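Local coordinates for RabGAP/TBC protein (PDB 4P17), which is of unknown function but, as a flagellar member of the TBC-domain RabGAP family, probably engages small GTPases of the Rab type, at residues A[131-136]-A[160-165]; A[177-182]-A[252-257]; A[99-104]-A[141-146]; A[186-191]-A[232-237]; A[243-248]-A[300-305]. One frame throughout, in Å; residues are numbered along the deposited sequence. Where two conformers were deposited one is given.

Contact 1 of 5, residues A[131-136]-A[160-165]; sequences RAALCR and LMLVAL
Leu162 drives its CD1 methyl into the surface of helix 128-144, landing on the main chain of Leu134 as much as on its side chain. CD1 lies 3.6 Å from Leu134 CA and 3.9 Å from Leu134 CB. One residue earlier, Ala133 presents its own methyl to the same group, Ala133 CB standing 4.3 Å from Leu162 CD1. Leu162 reaches this far because its chain is stretched, with CD1 anti to CA about the CB-CG bond (chi2 171°), so that one methyl becomes the leading end. The small side chain of Ala133 leaves the helix backbone accessible here. This is a modest, fully apolar join in the all-helical TBC fold, made between helix 128-144 and helix 153-164, which follow each other in the chain, and helix 169-183 closes in beside it, with Ala172 against Leu162 and Glu169 against Ala133. The outward side of helix 128-144 is looser and polar. Arg136 folds back along its own helix, one face of its guanidinium lying over Ala132 O and Ala133 CA, while its NH2 forms a salt bridge with Glu169. Arg131, also partly exposed, turns its NH2 to the carbonyl oxygens of Thr118 and Phe119.

Contact 2 of 5, residues A[177-182]-A[252-257]; sequences AALVED and SLFYEG
Leu179 contributes most of this contact through a single methyl: CD1 rests against both Leu253 and Phe254, neighbours in sequence that present themselves together near the C-terminal end of helix 243-256. Leu179 CD1 is 3.9 Å from Leu253 CD2 and 4.1 Å from Phe254 CE1. The two leucines cross at about a right angle, branch against branch, whereas the phenylalanine is met obliquely, through its CE1 atom. In Leu179 the CG is anti to the backbone N (chi1 170°), which swings the branched end across to helix 243-256 even though the CB does not point straight at it. Leu253 adopts the same arrangement about its first torsion (chi1 175°), and its CD2 methyl is the one that comes forward.

Further apolar groups pack round the trio. Ile183, one turn on from Leu179, lies against both Leu253 and Phe254, Leu175 also touches the phenylalanine, and Trp77 meets that ring edge-to-face. The charged residues of helix 169-183 are turned elsewhere: Glu181 and Asp182 both form salt bridges with Lys86.

Helices 169-183 and 243-256 are thus joined in the core of the TBC domain by methyl and ring carbons, with no hydrogen bond between the two segments. Such a join has no directional bond to set its geometry; the fit probably rests on the shapes of the three side chains and on the neighbours that confine them.

Contact 3 of 5, residues A[99-104]-A[141-146]; sequences VKAGEE and YSVHNE
On helix 94-102, Gly102 gives the last turn of helix 128-144 a bare stretch of backbone to pack on, and Val143 fills it. The alpha carbons of Gly102 and Val143 are 5.7 Å apart, a close approach of the two backbones. Both methyls of the valine share the work: Val143 CG1 touches Gly102 CA at 3.7 Å, while Val143 CG2 lies 3.8 Å from Gly102 N. Ala101 supplies the one contact between side chains, its CB 4.0 Å from Val143 CG2. With CG1 anti to the carbonyl carbon (chi1 -63°), the valine straddles the glycine rather than meeting it with one branch. Within the helical TBC fold this apolar patch adds to polar links between the same helices, such as His144 to Tyr94 and Gln139 to Val99 O. Lys100 NZ bridges to Glu103 OE1 at 2.8 Å, on the syn side of the carboxylate. Asn145 ND2 donates to Tyr141 OH at 3.1 Å in a nearly straight bond (168°), spanning the end of helix 128-144. The tyrosine hydroxyl is also hydrogen-bonded to Glu181 of helix 169-183, which takes a second bond from His144.

Contact 4 of 5, residues A[186-191]-A[232-237]; sequences PGTYSR and WYLCLF
Tyr189 and Leu234 slide past each other in opposite directions, the tyrosine hydroxyl ending at the leucine's backbone. Tyr189 OH donates to Leu234 O at 2.9 Å, and the acceptor lies at the rim of the ring, near its plane. The hydroxyl oxygen sits 23° off the plane of the carbonyl. Tyr189 CE1 and Leu234 CD2 are 4.2 Å apart, the methyl set off the ring plane on the side where Thr188 lies, and the same methyl stands 3.8 Å from Thr188 O. Thr188 CG2 lies over the centre of the tyrosine ring, covering one face. The acceptor belongs to the end of helix 226-234, which closes in a Schellman motif: Phe237 N bonds to Trp232 O and Leu236 N to Tyr233 O, with Leu236 at positive phi. A water beside the hydroxyl donates both to it and to Tyr233 O. A phenylalanine in place of Tyr189 would probably leave the Leu234 carbonyl without its mate and the water with one acceptor fewer. Tyr189 itself sits in a type I turn from Gly187 to Ser190, where Gly187 O accepts from Ser190 N at 3.0 Å and from Ser190 OG at 2.6 Å.

Contact 5 of 5, residues A[243-248]-A[300-305]; sequences SETVMR and DVLMAT
Arg248 meets Asp300 in a salt bridge, Arg248 NH1 donating to Asp300 OD1 at 2.9 Å with an N-H...O angle of 155°. The oxygen lies in the guanidinium plane at its edge and is approached nearly in line with its own C-O bond, although the two flat groups are turned 54° apart. Met303 covers a face of the same guanidinium with its CG, and Arg248 NH2 comes within 3.5 Å of Met303 CB. Farther along, Met303 CE reaches Arg248 O at 3.7 Å. One turn back, Thr245 CG2 and Leu302 CD2 touch at 3.6 Å, their side chains crossing at about a right angle.

A second shell holds these groups. The water accepting from Arg248 NH2 at 3.0 Å also donates to Asp300 O, and Arg65 O takes a further bond from that NH2. Asn36 holds the other carboxylate oxygen of Asp300, while Thr245 OG1 is bonded to Met296 O. The arginine chain, bent at both chi2 and chi3, curls its head into this setting. A leucine in its place would probably leave the Asp300 charge without its mate and strip Met303 of its flat cover.

The two segments run in the same general direction, inclined by 26°, their axes 9.9 Å apart at closest approach, a side-by-side helix pairing within an all-helical fold that joins helix 299-306 to helix 243-256.

The five contacts thread one all-helical body. Contacts 3 and 1 share helix 128-144 and alternate along the chain, their centres about 16 Å apart; contacts 2 and 5 likewise share helix 243-256, centres about 17 Å apart. Contact 4 is nested within the loop closed by contact 2, and Leu236 packs on both Leu179 and Leu253, joining the two. Met161 touching Leu179 connects contact 1 to contact 2, and Leu160 against Met247 connects it to contact 5. Contacts 3 and 5, centres about 33 Å apart, lie on opposite sides of the chain's centre without touching. Helices 153-164, 169-183 and 243-256, which touch one another, appear to make a shared core on which the outer contacts pack.

Contact 1 of 5, residues A[131-136]-A[160-165]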
# COMPACT_ATOMS: atom_id res chain seq x y z
N ARG A 131 -11.75 -5.33 14.44
CA ARG A 131 -10.64 -6.05 15.06
C ARG A 131 -10.75 -7.56 14.81
O ARG A 131 -9.77 -8.23 14.50
CB ARG A 131 -10.60 -5.77 16.56
CG ARG A 131 -10.37 -4.32 16.92
CD ARG A 131 -9.00 -3.82 16.49
NE ARG A 131 -8.80 -2.44 16.90
CZ ARG A 131 -8.00 -1.58 16.31
NH1 ARG A 131 -7.27 -1.94 15.26
NH2 ARG A 131 -7.92 -0.35 16.79
N ALA A 132 -11.97 -8.09 14.91
CA ALA A 132 -12.14 -9.55 14.79
C ALA A 132 -11.91 -9.99 13.37
O ALA A 132 -11.26 -10.99 13.12
CB ALA A 132 -13.49 -9.99 15.27
N ALA A 133 -12.41 -9.20 12.43
CA ALA A 133 -12.22 -9.47 11.01
C ALA A 133 -10.75 -9.45 10.63
O ALA A 133 -10.26 -10.34 9.97
CB ALA A 133 -12.98 -8.45 10.18
N LEU A 134 -10.05 -8.44 11.11
CA LEU A 134 -8.65 -8.29 10.79
C LEU A 134 -7.86 -9.45 11.38
O LEU A 134 -6.95 -10.02 10.77
CB LEU A 134 -8.17 -6.94 11.30
CG LEU A 134 -6.73 -6.54 11.03
CD1 LEU A 134 -6.66 -5.11 10.54
CD2 LEU A 134 -5.98 -6.69 12.29
N CYS A 135 -8.24 -9.85 12.58
CA CYS A 135 -7.56 -10.95 13.24
C CYS A 135 -7.82 -12.26 12.50
O CYS A 135 -6.90 -13.06 12.31
CB CYS A 135 -7.99 -11.06 14.70
SG CYS A 135 -7.28 -9.79 15.77
N ARG A 136 -9.05 -12.47 12.06
CA ARG A 136 -9.39 -13.68 11.32
C ARG A 136 -8.53 -13.82 10.07
O ARG A 136 -7.92 -14.85 9.83
CB ARG A 136 -10.87 -13.69 10.95
CG ARG A 136 -11.75 -14.19 12.07
CD ARG A 136 -13.18 -14.51 11.58
NE ARG A 136 -13.83 -13.34 11.01
CZ ARG A 136 -14.55 -12.47 11.71
NH1 ARG A 136 -14.73 -12.62 13.02
NH2 ARG A 136 -15.11 -11.44 11.11
N LEU A 160 -5.97 -1.97 5.74
CA LEU A 160 -6.34 -1.14 4.61
C LEU A 160 -6.93 -1.98 3.51
O LEU A 160 -7.80 -1.51 2.80
CB LEU A 160 -5.13 -0.33 4.10
CG LEU A 160 -5.28 1.19 4.10
CD1 LEU A 160 -5.67 1.73 5.44
CD2 LEU A 160 -3.93 1.79 3.67
N MET A 161 -6.49 -3.23 3.37
CA MET A 161 -7.12 -4.10 2.39
C MET A 161 -8.60 -4.29 2.73
O MET A 161 -9.46 -4.18 1.86
CB MET A 161 -6.42 -5.45 2.33
CG MET A 161 -5.10 -5.44 1.62
SD MET A 161 -4.56 -7.17 1.60
CE MET A 161 -2.99 -7.01 0.74
N LEU A 162 -8.89 -4.56 4.00
CA LEU A 162 -10.29 -4.73 4.42
C LEU A 162 -11.14 -3.50 4.06
O LEU A 162 -12.22 -3.62 3.50
CB LEU A 162 -10.37 -5.03 5.92
CG LEU A 162 -9.97 -6.45 6.35
CD1 LEU A 162 -9.90 -6.52 7.87
CD2 LEU A 162 -10.93 -7.51 5.80
N VAL A 163 -10.63 -2.31 4.34
CA VAL A 163 -11.41 -1.11 4.08
C VAL A 163 -11.58 -0.87 2.57
O VAL A 163 -12.66 -0.49 2.13
CB VAL A 163 -10.77 0.12 4.76
CG1 VAL A 163 -11.48 1.35 4.38
CG2 VAL A 163 -10.81 -0.03 6.29
N ALA A 164 -10.52 -1.09 1.80
CA ALA A 164 -10.57 -0.87 0.34
C ALA A 164 -11.44 -1.90 -0.36
O ALA A 164 -11.93 -1.63 -1.46
CB ALA A 164 -9.17 -0.91 -0.26
N LEU A 165 -11.56 -3.08 0.25
CA LEU A 165 -12.29 -4.21 -0.31
C LEU A 165 -13.69 -4.37 0.29
O LEU A 165 -14.25 -5.45 0.28
CB LEU A 165 -11.50 -5.51 -0.10
CG LEU A 165 -10.13 -5.58 -0.81
CD1 LEU A 165 -9.39 -6.82 -0.37
CD2 LEU A 165 -10.31 -5.57 -2.32

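Contact 2 of 5, residues A[177-182]-A[252-257]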
# COMPACT_ATOMS: atom_id res chain seq x y z
N ALA A 177 -2.30 -13.14 0.09
CA ALA A 177 -1.56 -14.28 -0.44
C ALA A 177 -0.85 -13.90 -1.74
O ALA A 177 0.35 -14.16 -1.92
CB ALA A 177 -2.49 -15.47 -0.69
N ALA A 178 -1.59 -13.29 -2.67
CA ALA A 178 -0.98 -12.86 -3.93
C ALA A 178 0.21 -11.93 -3.68
O ALA A 178 1.26 -12.07 -4.29
CB ALA A 178 -2.02 -12.19 -4.80
N LEU A 179 0.07 -11.03 -2.72
CA LEU A 179 1.11 -10.05 -2.43
C LEU A 179 2.40 -10.67 -1.89
O LEU A 179 3.50 -10.41 -2.38
CB LEU A 179 0.54 -9.03 -1.44
CG LEU A 179 1.52 -8.06 -0.81
CD1 LEU A 179 1.86 -6.96 -1.83
CD2 LEU A 179 0.94 -7.47 0.44
N VAL A 180 2.24 -11.46 -0.85
CA VAL A 180 3.33 -12.14 -0.19
C VAL A 180 3.94 -13.20 -1.08
O VAL A 180 5.16 -13.32 -1.13
CB VAL A 180 2.86 -12.82 1.10
CG1 VAL A 180 3.98 -13.55 1.79
CG2 VAL A 180 2.28 -11.79 2.04
N GLU A 181 3.10 -13.98 -1.75
CA GLU A 181 3.62 -15.15 -2.44
C GLU A 181 4.09 -14.90 -3.87
O GLU A 181 4.99 -15.59 -4.34
CB GLU A 181 2.58 -16.26 -2.41
CG GLU A 181 2.16 -16.59 -0.99
CD GLU A 181 0.88 -17.38 -0.89
OE1 GLU A 181 0.50 -18.11 -1.85
OE2 GLU A 181 0.22 -17.23 0.15
N ASP A 182 3.49 -13.91 -4.55
CA ASP A 182 3.65 -13.80 -6.02
C ASP A 182 4.17 -12.42 -6.46
O ASP A 182 4.84 -12.31 -7.46
CB ASP A 182 2.32 -14.08 -6.73
CG ASP A 182 1.78 -15.46 -6.40
OD1 ASP A 182 2.60 -16.38 -6.24
OD2 ASP A 182 0.56 -15.62 -6.29
N SER A 252 -1.00 0.42 -8.75
CA SER A 252 0.11 0.03 -9.62
C SER A 252 0.95 -1.13 -9.08
O SER A 252 1.48 -1.92 -9.86
CB SER A 252 0.99 1.24 -9.89
OG SER A 252 0.28 2.11 -10.79
N LEU A 253 1.06 -1.26 -7.76
CA LEU A 253 1.78 -2.39 -7.17
C LEU A 253 1.17 -3.72 -7.59
O LEU A 253 1.88 -4.70 -7.90
CB LEU A 253 1.78 -2.30 -5.64
CG LEU A 253 2.39 -3.49 -4.88
CD1 LEU A 253 3.89 -3.63 -5.20
CD2 LEU A 253 2.18 -3.38 -3.37
N PHE A 254 -0.15 -3.78 -7.55
CA PHE A 254 -0.88 -5.01 -7.84
C PHE A 254 -0.93 -5.31 -9.34
O PHE A 254 -1.41 -6.36 -9.72
CB PHE A 254 -2.33 -4.95 -7.29
CG PHE A 254 -2.40 -4.94 -5.76
CD1 PHE A 254 -1.58 -5.76 -5.01
CD2 PHE A 254 -3.27 -4.10 -5.09
CE1 PHE A 254 -1.62 -5.74 -3.63
CE2 PHE A 254 -3.29 -4.08 -3.71
CZ PHE A 254 -2.47 -4.89 -2.99
N TYR A 255 -0.42 -4.40 -10.17
CA TYR A 255 -0.35 -4.64 -11.62
C TYR A 255 1.08 -4.72 -12.16
O TYR A 255 1.40 -5.60 -12.96
CB TYR A 255 -1.11 -3.54 -12.35
CG TYR A 255 -1.15 -3.79 -13.83
CD1 TYR A 255 -2.10 -4.64 -14.37
CD2 TYR A 255 -0.26 -3.17 -14.67
CE1 TYR A 255 -2.14 -4.88 -15.73
CE2 TYR A 255 -0.29 -3.40 -16.03
CZ TYR A 255 -1.24 -4.25 -16.54
OH TYR A 255 -1.25 -4.45 -17.89
N GLU A 256 1.94 -3.80 -11.72
CA GLU A 256 3.29 -3.71 -12.26
C GLU A 256 4.32 -4.44 -11.40
O GLU A 256 5.39 -4.76 -11.88
CB GLU A 256 3.71 -2.24 -12.38
CG GLU A 256 2.83 -1.43 -13.29
CD GLU A 256 3.41 -0.09 -13.60
OE1 GLU A 256 4.64 0.02 -13.80
OE2 GLU A 256 2.62 0.86 -13.66
N GLY A 257 4.02 -4.64 -10.12
CA GLY A 257 4.95 -5.34 -9.24
C GLY A 257 5.79 -4.44 -8.33
O GLY A 257 5.60 -3.24 -8.29

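Contact 3 of 5, residues A[99-104]-A[141-146]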
# COMPACT_ATOMS: atom_id res chain seq x y z
N VAL A 99 -9.35 -20.11 8.59
CA VAL A 99 -9.81 -19.30 9.71
C VAL A 99 -9.93 -20.16 10.95
O VAL A 99 -9.37 -19.84 11.98
CB VAL A 99 -11.16 -18.61 9.40
CG1 VAL A 99 -11.72 -17.87 10.64
CG2 VAL A 99 -10.98 -17.63 8.29
N LYS A 100 -10.60 -21.30 10.82
CA LYS A 100 -10.75 -22.21 11.93
C LYS A 100 -9.41 -22.69 12.43
O LYS A 100 -9.16 -22.79 13.63
CB LYS A 100 -11.61 -23.40 11.52
CG LYS A 100 -11.86 -24.35 12.68
CD LYS A 100 -12.75 -23.69 13.71
CE LYS A 100 -12.83 -24.55 14.97
NZ LYS A 100 -13.53 -23.88 16.09
N ALA A 101 -8.51 -23.01 11.50
CA ALA A 101 -7.19 -23.48 11.87
C ALA A 101 -6.40 -22.37 12.54
O ALA A 101 -5.58 -22.61 13.44
CB ALA A 101 -6.46 -23.98 10.65
N GLY A 102 -6.61 -21.15 12.08
CA GLY A 102 -5.86 -20.03 12.63
C GLY A 102 -6.23 -19.72 14.06
O GLY A 102 -5.52 -18.98 14.73
N GLU A 103 -7.34 -20.29 14.53
CA GLU A 103 -7.77 -20.11 15.90
C GLU A 103 -6.70 -20.59 16.86
O GLU A 103 -6.67 -20.17 18.02
CB GLU A 103 -9.08 -20.85 16.17
CG GLU A 103 -10.30 -20.21 15.54
CD GLU A 103 -11.58 -20.99 15.84
OE1 GLU A 103 -11.51 -21.95 16.64
OE2 GLU A 103 -12.64 -20.66 15.27
N GLU A 104 -5.83 -21.48 16.39
CA GLU A 104 -4.72 -21.97 17.19
C GLU A 104 -3.39 -21.56 16.58
O GLU A 104 -2.39 -22.26 16.75
CB GLU A 104 -4.76 -23.50 17.32
N TYR A 141 -4.05 -16.43 7.48
CA TYR A 141 -2.90 -16.41 6.59
C TYR A 141 -1.69 -17.07 7.28
O TYR A 141 -0.91 -17.77 6.62
CB TYR A 141 -2.56 -14.98 6.14
CG TYR A 141 -1.60 -15.08 5.00
CD1 TYR A 141 -2.05 -15.44 3.74
CD2 TYR A 141 -0.24 -14.90 5.19
CE1 TYR A 141 -1.15 -15.59 2.69
CE2 TYR A 141 0.67 -15.06 4.14
CZ TYR A 141 0.20 -15.40 2.92
OH TYR A 141 1.08 -15.57 1.89
N SER A 142 -1.58 -16.89 8.59
CA SER A 142 -0.42 -17.35 9.36
C SER A 142 -0.28 -18.87 9.41
O SER A 142 0.83 -19.40 9.55
CB SER A 142 -0.50 -16.80 10.79
OG SER A 142 -1.41 -17.55 11.58
N VAL A 143 -1.41 -19.57 9.31
CA VAL A 143 -1.41 -21.03 9.19
C VAL A 143 -1.37 -21.49 7.73
O VAL A 143 -0.83 -22.55 7.43
CB VAL A 143 -2.64 -21.65 9.90
CG1 VAL A 143 -2.57 -21.33 11.41
CG2 VAL A 143 -3.96 -21.16 9.31
N HIS A 144 -1.90 -20.68 6.82
CA HIS A 144 -1.85 -21.00 5.40
C HIS A 144 -0.41 -21.02 4.87
O HIS A 144 -0.05 -21.86 4.06
CB HIS A 144 -2.68 -19.99 4.65
CG HIS A 144 -2.31 -19.81 3.23
ND1 HIS A 144 -2.65 -20.71 2.25
CD2 HIS A 144 -1.65 -18.80 2.62
CE1 HIS A 144 -2.20 -20.26 1.09
NE2 HIS A 144 -1.61 -19.10 1.29
N ASN A 145 0.37 -20.05 5.33
CA ASN A 145 1.76 -19.86 4.96
C ASN A 145 2.56 -19.81 6.23
O ASN A 145 2.83 -18.76 6.80
CB ASN A 145 1.90 -18.57 4.15
CG ASN A 145 3.29 -18.38 3.60
OD1 ASN A 145 4.24 -19.02 4.04
ND2 ASN A 145 3.43 -17.48 2.65
N GLU A 146 2.88 -20.99 6.73
CA GLU A 146 3.55 -21.11 8.01
C GLU A 146 4.97 -20.59 7.93
O GLU A 146 5.55 -20.24 8.95
CB GLU A 146 3.54 -22.57 8.48

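Contact 4 of 5, residues A[186-191]-A[232-237]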
# COMPACT_ATOMS: atom_id res chain seq x y z
N PRO A 186 10.30 -13.27 -2.49
CA PRO A 186 10.43 -14.18 -1.34
C PRO A 186 11.36 -13.63 -0.25
O PRO A 186 12.37 -12.99 -0.56
CB PRO A 186 10.99 -15.45 -1.97
CG PRO A 186 10.47 -15.41 -3.39
CD PRO A 186 10.60 -13.97 -3.76
N GLY A 187 10.98 -13.83 1.01
CA GLY A 187 11.81 -13.41 2.13
C GLY A 187 11.56 -11.99 2.60
O GLY A 187 12.18 -11.54 3.57
N THR A 188 10.65 -11.28 1.95
CA THR A 188 10.39 -9.88 2.27
C THR A 188 10.03 -9.77 3.73
O THR A 188 10.48 -8.86 4.41
CB THR A 188 9.28 -9.27 1.40
OG1 THR A 188 9.75 -9.17 0.05
CG2 THR A 188 8.87 -7.85 1.87
N TYR A 189 9.25 -10.74 4.22
CA TYR A 189 8.76 -10.71 5.60
C TYR A 189 9.50 -11.69 6.53
O TYR A 189 9.03 -11.99 7.62
CB TYR A 189 7.25 -10.96 5.60
CG TYR A 189 6.52 -9.77 4.97
CD1 TYR A 189 6.74 -8.47 5.43
CD2 TYR A 189 5.70 -9.94 3.88
CE1 TYR A 189 6.11 -7.39 4.85
CE2 TYR A 189 5.07 -8.84 3.28
CZ TYR A 189 5.29 -7.58 3.76
OH TYR A 189 4.65 -6.50 3.17
N SER A 190 10.69 -12.15 6.13
CA SER A 190 11.50 -12.99 7.02
C SER A 190 12.31 -12.14 7.98
O SER A 190 12.33 -10.91 7.89
CB SER A 190 12.42 -13.93 6.22
OG SER A 190 13.24 -13.24 5.30
N ARG A 191 12.99 -12.80 8.91
CA ARG A 191 13.80 -12.12 9.91
C ARG A 191 14.77 -11.12 9.28
O ARG A 191 14.59 -9.90 9.40
CB ARG A 191 14.59 -13.13 10.75
N TRP A 232 8.18 2.23 4.89
CA TRP A 232 7.47 2.50 3.66
C TRP A 232 7.30 1.19 2.93
O TRP A 232 6.23 0.87 2.40
CB TRP A 232 8.21 3.48 2.77
CG TRP A 232 8.14 4.89 3.22
CD1 TRP A 232 7.39 5.42 4.25
CD2 TRP A 232 8.85 5.98 2.64
NE1 TRP A 232 7.59 6.77 4.33
CE2 TRP A 232 8.47 7.14 3.35
CE3 TRP A 232 9.75 6.10 1.58
CZ2 TRP A 232 8.99 8.40 3.06
CZ3 TRP A 232 10.27 7.36 1.29
CH2 TRP A 232 9.89 8.48 2.03
N TYR A 233 8.39 0.44 2.88
CA TYR A 233 8.44 -0.75 2.09
C TYR A 233 7.69 -1.90 2.75
O TYR A 233 6.83 -2.54 2.12
CB TYR A 233 9.87 -1.14 1.91
CG TYR A 233 10.65 -0.31 0.93
CD1 TYR A 233 10.04 0.57 0.05
CD2 TYR A 233 12.02 -0.46 0.86
CE1 TYR A 233 10.79 1.26 -0.89
CE2 TYR A 233 12.76 0.22 -0.04
CZ TYR A 233 12.17 1.07 -0.90
OH TYR A 233 13.00 1.71 -1.82
N LEU A 234 8.02 -2.17 4.01
CA LEU A 234 7.41 -3.32 4.68
C LEU A 234 5.89 -3.16 4.80
O LEU A 234 5.13 -4.13 4.68
CB LEU A 234 8.00 -3.54 6.07
CG LEU A 234 9.46 -3.97 6.17
CD1 LEU A 234 9.89 -4.02 7.62
CD2 LEU A 234 9.67 -5.31 5.47
N CYS A 235 5.44 -1.95 5.08
CA CYS A 235 4.01 -1.71 5.29
C CYS A 235 3.32 -1.22 4.04
O CYS A 235 2.17 -0.88 4.08
CB CYS A 235 3.81 -0.69 6.41
SG CYS A 235 4.52 -1.27 7.97
N LEU A 236 4.04 -1.21 2.93
CA LEU A 236 3.52 -0.74 1.66
C LEU A 236 2.84 0.61 1.79
O LEU A 236 1.73 0.79 1.30
CB LEU A 236 2.51 -1.74 1.08
CG LEU A 236 2.99 -3.16 1.07
CD1 LEU A 236 1.82 -4.05 0.66
CD2 LEU A 236 4.17 -3.27 0.12
N PHE A 237 3.54 1.52 2.46
CA PHE A 237 3.10 2.90 2.76
C PHE A 237 1.89 3.03 3.68
O PHE A 237 1.45 4.15 3.93
CB PHE A 237 2.83 3.67 1.45
CG PHE A 237 4.04 3.77 0.55
CD1 PHE A 237 5.12 4.57 0.90
CD2 PHE A 237 4.12 3.03 -0.62
CE1 PHE A 237 6.24 4.64 0.09
CE2 PHE A 237 5.23 3.08 -1.43
CZ PHE A 237 6.30 3.89 -1.08
O HOH W 1 6.96 -4.94 1.47

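Contact 5 of 5, residues A[243-248]-A[300-305]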
# COMPACT_ATOMS: atom_id res chain seq x y z
N SER A 243 -4.69 7.42 3.35
CA SER A 243 -5.16 6.16 2.78
C SER A 243 -5.47 6.21 1.27
O SER A 243 -5.21 5.24 0.56
CB SER A 243 -6.41 5.69 3.56
OG SER A 243 -7.55 6.39 3.12
N GLU A 244 -6.00 7.31 0.76
CA GLU A 244 -6.35 7.33 -0.66
C GLU A 244 -5.07 7.43 -1.49
O GLU A 244 -5.02 6.96 -2.64
CB GLU A 244 -7.29 8.48 -0.98
CG GLU A 244 -8.58 8.38 -0.24
CD GLU A 244 -9.53 9.47 -0.59
OE1 GLU A 244 -9.87 9.60 -1.78
OE2 GLU A 244 -9.92 10.21 0.34
N THR A 245 -4.02 7.99 -0.90
CA THR A 245 -2.74 8.09 -1.60
C THR A 245 -2.11 6.70 -1.63
O THR A 245 -1.58 6.26 -2.66
CB THR A 245 -1.85 9.10 -0.94
OG1 THR A 245 -2.53 10.35 -0.97
CG2 THR A 245 -0.55 9.23 -1.63
N VAL A 246 -2.19 6.01 -0.49
CA VAL A 246 -1.68 4.64 -0.40
C VAL A 246 -2.32 3.77 -1.50
O VAL A 246 -1.60 3.03 -2.19
CB VAL A 246 -1.98 3.98 0.96
CG1 VAL A 246 -1.51 2.52 0.98
CG2 VAL A 246 -1.32 4.72 2.11
N MET A 247 -3.63 3.87 -1.67
CA MET A 247 -4.33 2.96 -2.60
C MET A 247 -3.89 3.18 -4.03
O MET A 247 -3.90 2.26 -4.84
CB MET A 247 -5.85 3.12 -2.53
CG MET A 247 -6.42 3.09 -1.16
SD MET A 247 -6.17 1.52 -0.38
CE MET A 247 -7.13 1.86 1.12
N ARG A 248 -3.47 4.40 -4.37
CA ARG A 248 -2.94 4.62 -5.70
C ARG A 248 -1.61 3.92 -5.91
O ARG A 248 -1.32 3.37 -7.00
CB ARG A 248 -2.79 6.10 -5.98
CG ARG A 248 -4.09 6.81 -6.26
CD ARG A 248 -4.61 6.52 -7.66
NE ARG A 248 -3.64 6.89 -8.70
CZ ARG A 248 -3.48 8.13 -9.14
NH1 ARG A 248 -4.24 9.13 -8.67
NH2 ARG A 248 -2.58 8.39 -10.08
N ASP A 300 -2.29 12.35 -7.20
CA ASP A 300 -2.04 12.45 -8.63
C ASP A 300 -0.58 12.81 -8.89
O ASP A 300 0.11 12.18 -9.72
CB ASP A 300 -2.93 13.51 -9.28
CG ASP A 300 -4.37 13.08 -9.48
OD1 ASP A 300 -4.69 11.87 -9.47
OD2 ASP A 300 -5.19 14.01 -9.71
N VAL A 301 -0.10 13.82 -8.18
CA VAL A 301 1.27 14.27 -8.36
C VAL A 301 2.26 13.21 -7.87
O VAL A 301 3.34 13.03 -8.47
CB VAL A 301 1.49 15.58 -7.65
CG1 VAL A 301 2.97 15.98 -7.65
CG2 VAL A 301 0.61 16.64 -8.31
N LEU A 302 1.91 12.51 -6.79
CA LEU A 302 2.82 11.45 -6.34
C LEU A 302 3.04 10.42 -7.44
O LEU A 302 4.17 10.00 -7.69
CB LEU A 302 2.29 10.73 -5.08
CG LEU A 302 3.26 9.65 -4.56
CD1 LEU A 302 4.63 10.22 -4.17
CD2 LEU A 302 2.63 8.92 -3.37
N MET A 303 1.97 9.93 -8.05
CA MET A 303 2.16 8.83 -9.00
C MET A 303 2.78 9.36 -10.30
O MET A 303 3.64 8.73 -10.91
CB MET A 303 0.86 8.13 -9.29
CG MET A 303 0.23 7.49 -8.07
SD MET A 303 1.39 6.50 -7.11
CE MET A 303 1.77 5.08 -8.15
N ALA A 304 2.33 10.53 -10.74
CA ALA A 304 2.90 11.09 -11.94
C ALA A 304 4.41 11.34 -11.74
O ALA A 304 5.24 11.13 -12.65
CB ALA A 304 2.18 12.36 -12.30
N THR A 305 4.78 11.75 -10.53
CA THR A 305 6.20 11.98 -10.27
C THR A 305 6.94 10.63 -10.26
O THR A 305 8.02 10.52 -10.82
CB THR A 305 6.43 12.76 -8.96
OG1 THR A 305 5.76 14.02 -9.04
CG2 THR A 305 7.92 12.99 -8.72
O HOH W 2 -1.22 10.69 -11.45